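Local coordinates for signal transduction histidine-protein kinase/phosphatase MprB (Mycobacterium hassiacum, PDB 6BLK), which probably autophosphorylates on a histidine with ATP as the sensor kinase of a two-component system, and is represented here by its ATP-binding domain, at residues Val51-Asp56 with Ala120-Val125. Numbering follows the deposited sequence.
Sequences VLNVLD and AIVKQV
Val122 sets its CG2 methyl against both Asn53 and Val54, where two helices pack in the Bergerat-type ATP-binding fold of histidine kinases, gyrase B and Hsp90. Val122 CG2 lies 3.7 Å from Asn53 CB and 3.9 Å from Val54 CG2. Val54 CG2 also approaches Val122 CG1, at 4.0 Å, and thus faces both branches of that valine. The two valine side chains meet at about a right angle. Ile121 adds its CG2 branch, which lies 3.8 Å from Asn53 ND2. This branch is anti to the backbone N, while CG1 (chi1 -67°) carries the end of the chain away from residues 51-56.

The short segments run roughly antiparallel, with 145° between their directions and their axes 9.3 Å apart at closest approach. Asn53 and Val122 have the closest CA atoms across the two segments. Val54 also touches Ile84 of strand 79-85, so the helix packs on the sheet there. Helix 118-128 starts at Gly118 and Leu119, both ATP-binding residues. The contact therefore lies beside the nucleotide site, and the Asn53 side chain is about 6 Å from both the bound ATP and the magnesium ion. Its amide is tied to the start of the second helix: Asn53 ND2 donates a hydrogen bond to Gly118 O.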
ATOM      1  N   VAL A  51       4.710   2.994   1.053  1.00 11.27           N
ATOM      2  CA  VAL A  51       4.129   1.890   1.808  1.00 13.31           C
ATOM      3  C   VAL A  51       3.384   2.414   3.032  1.00 13.51           C
ATOM      4  O   VAL A  51       2.270   1.963   3.329  1.00 12.98           O
ATOM      5  CB  VAL A  51       5.214   0.867   2.182  1.00 13.44           C
ATOM      6  CG1 VAL A  51       4.650  -0.210   3.087  1.00 15.91           C
ATOM      7  CG2 VAL A  51       5.817   0.238   0.930  1.00 17.39           C
ATOM      8  N   LEU A  52       3.980   3.363   3.762  1.00 12.45           N
ATOM      9  CA  LEU A  52       3.303   3.911   4.945  1.00 10.49           C
ATOM     10  C   LEU A  52       1.988   4.568   4.561  1.00 13.93           C
ATOM     11  O   LEU A  52       0.993   4.445   5.285  1.00 16.73           O
ATOM     12  CB  LEU A  52       4.210   4.894   5.669  1.00 12.16           C
ATOM     13  CG  LEU A  52       3.640   5.584   6.906  1.00 24.01           C
ATOM     14  CD1 LEU A  52       3.267   4.534   7.927  1.00 25.11           C
ATOM     15  CD2 LEU A  52       4.670   6.565   7.469  1.00 23.69           C
ATOM     16  N   ASN A  53       1.937   5.259   3.423  1.00 11.86           N
ATOM     17  CA  ASN A  53       0.679   5.891   3.056  1.00 10.00           C
ATOM     18  C   ASN A  53      -0.413   4.856   2.800  1.00 11.44           C
ATOM     19  O   ASN A  53      -1.583   5.085   3.137  1.00 13.18           O
ATOM     20  CB  ASN A  53       0.850   6.782   1.829  1.00 13.21           C
ATOM     21  CG  ASN A  53       1.591   8.080   2.136  1.00 14.59           C
ATOM     22  OD1 ASN A  53       2.043   8.329   3.255  1.00 16.78           O
ATOM     23  ND2 ASN A  53       1.719   8.909   1.127  1.00 16.15           N
ATOM     24  N   VAL A  54      -0.056   3.716   2.197  1.00 11.50           N
ATOM     25  CA  VAL A  54      -1.060   2.672   1.965  1.00 11.66           C
ATOM     26  C   VAL A  54      -1.442   2.000   3.268  1.00 10.83           C
ATOM     27  O   VAL A  54      -2.624   1.769   3.517  1.00 13.59           O
ATOM     28  CB  VAL A  54      -0.587   1.648   0.914  1.00 12.47           C
ATOM     29  CG1 VAL A  54      -1.611   0.539   0.745  1.00 15.18           C
ATOM     30  CG2 VAL A  54      -0.379   2.325  -0.412  1.00  9.74           C
ATOM     31  N   LEU A  55      -0.462   1.705   4.123  1.00 12.86           N
ATOM     32  CA  LEU A  55      -0.762   1.107   5.420  1.00 13.60           C
ATOM     33  C   LEU A  55      -1.615   2.032   6.255  1.00 15.75           C
ATOM     34  O   LEU A  55      -2.500   1.567   6.982  1.00 15.07           O
ATOM     35  CB  LEU A  55       0.506   0.760   6.176  1.00 12.31           C
ATOM     36  CG  LEU A  55       1.318  -0.394   5.598  1.00 14.94           C
ATOM     37  CD1 LEU A  55       2.610  -0.495   6.383  1.00 14.47           C
ATOM     38  CD2 LEU A  55       0.566  -1.726   5.648  1.00 18.57           C
ATOM     39  N   ASP A  56      -1.354   3.340   6.188  1.00 18.34           N
ATOM     40  CA  ASP A  56      -2.131   4.287   6.975  1.00 13.88           C
ATOM     41  C   ASP A  56      -3.602   4.263   6.567  1.00 17.73           C
ATOM     42  O   ASP A  56      -4.486   4.281   7.434  1.00 13.12           O
ATOM     43  CB  ASP A  56      -1.563   5.693   6.839  1.00 16.51           C
ATOM     44  CG  ASP A  56      -2.230   6.665   7.766  1.00 27.95           C
ATOM     45  OD1 ASP A  56      -2.097   6.458   8.992  1.00 27.02           O
ATOM     46  OD2 ASP A  56      -2.882   7.606   7.258  1.00 27.58           O
ATOM     47  N   ALA A 120      -1.967   9.846  -4.258  1.00  7.51           N
ATOM     48  CA  ALA A 120      -1.235  10.500  -5.352  1.00 10.70           C
ATOM     49  C   ALA A 120       0.280  10.387  -5.170  1.00 10.13           C
ATOM     50  O   ALA A 120       1.020  10.190  -6.146  1.00 10.69           O
ATOM     51  CB  ALA A 120      -1.657  11.965  -5.454  1.00 12.66           C
ATOM     52  N   ILE A 121       0.769  10.534  -3.940  1.00 12.51           N
ATOM     53  CA  ILE A 121       2.189  10.353  -3.651  1.00 11.63           C
ATOM     54  C   ILE A 121       2.606   8.917  -3.931  1.00 10.66           C
ATOM     55  O   ILE A 121       3.674   8.668  -4.483  1.00 11.89           O
ATOM     56  CB  ILE A 121       2.484  10.756  -2.198  1.00 12.01           C
ATOM     57  CG1 ILE A 121       2.278  12.264  -2.035  1.00 22.53           C
ATOM     58  CG2 ILE A 121       3.866  10.317  -1.729  1.00 19.34           C
ATOM     59  CD1 ILE A 121       3.165  13.137  -2.894  1.00 30.74           C
ATOM     60  N   VAL A 122       1.784   7.955  -3.532  1.00  9.99           N
ATOM     61  CA  VAL A 122       2.078   6.545  -3.778  1.00 12.64           C
ATOM     62  C   VAL A 122       2.277   6.296  -5.273  1.00 14.77           C
ATOM     63  O   VAL A 122       3.233   5.632  -5.679  1.00 11.33           O
ATOM     64  CB  VAL A 122       0.960   5.643  -3.215  1.00 16.30           C
ATOM     65  CG1 VAL A 122       1.158   4.221  -3.638  1.00 13.04           C
ATOM     66  CG2 VAL A 122       0.928   5.731  -1.727  1.00 11.12           C
ATOM     67  N   LYS A 123       1.316   6.734  -6.099  1.00 11.97           N
ATOM     68  CA  LYS A 123       1.411   6.568  -7.547  1.00 11.80           C
ATOM     69  C   LYS A 123       2.696   7.185  -8.093  1.00 11.24           C
ATOM     70  O   LYS A 123       3.401   6.553  -8.897  1.00 11.45           O
ATOM     71  CB  LYS A 123       0.186   7.169  -8.234  1.00 13.62           C
ATOM     72  CG  LYS A 123       0.228   7.042  -9.724  1.00 12.88           C
ATOM     73  CD  LYS A 123      -1.011   7.557 -10.369  1.00 18.70           C
ATOM     74  CE  LYS A 123      -0.922   7.549 -11.892  1.00 19.10           C
ATOM     75  NZ  LYS A 123      -1.655   6.409 -12.474  1.00 44.34           N
ATOM     76  N   GLN A 124       3.065   8.378  -7.625  1.00 10.44           N
ATOM     77  CA  GLN A 124       4.289   9.019  -8.123  1.00 13.76           C
ATOM     78  C   GLN A 124       5.525   8.168  -7.800  1.00 11.56           C
ATOM     79  O   GLN A 124       6.373   7.886  -8.672  1.00 12.60           O
ATOM     80  CB  GLN A 124       4.410  10.416  -7.510  1.00 17.34           C
ATOM     81  CG  GLN A 124       5.619  11.207  -8.069  1.00 14.31           C
ATOM     82  CD  GLN A 124       5.483  12.716  -7.884  1.00 43.17           C
ATOM     83  OE1 GLN A 124       4.385  13.236  -7.650  1.00 42.78           O
ATOM     84  NE2 GLN A 124       6.601  13.425  -7.986  1.00 56.34           N
ATOM     85  N   VAL A 125       5.633   7.733  -6.547  1.00 11.15           N
ATOM     86  CA  VAL A 125       6.776   6.928  -6.122  1.00 12.54           C
ATOM     87  C   VAL A 125       6.830   5.626  -6.899  1.00  8.60           C
ATOM     88  O   VAL A 125       7.890   5.221  -7.417  1.00  9.97           O
ATOM     89  CB  VAL A 125       6.706   6.671  -4.613  1.00 12.92           C
ATOM     90  CG1 VAL A 125       7.725   5.665  -4.210  1.00 13.67           C
ATOM     91  CG2 VAL A 125       6.928   7.942  -3.838  1.00 12.02           C
TER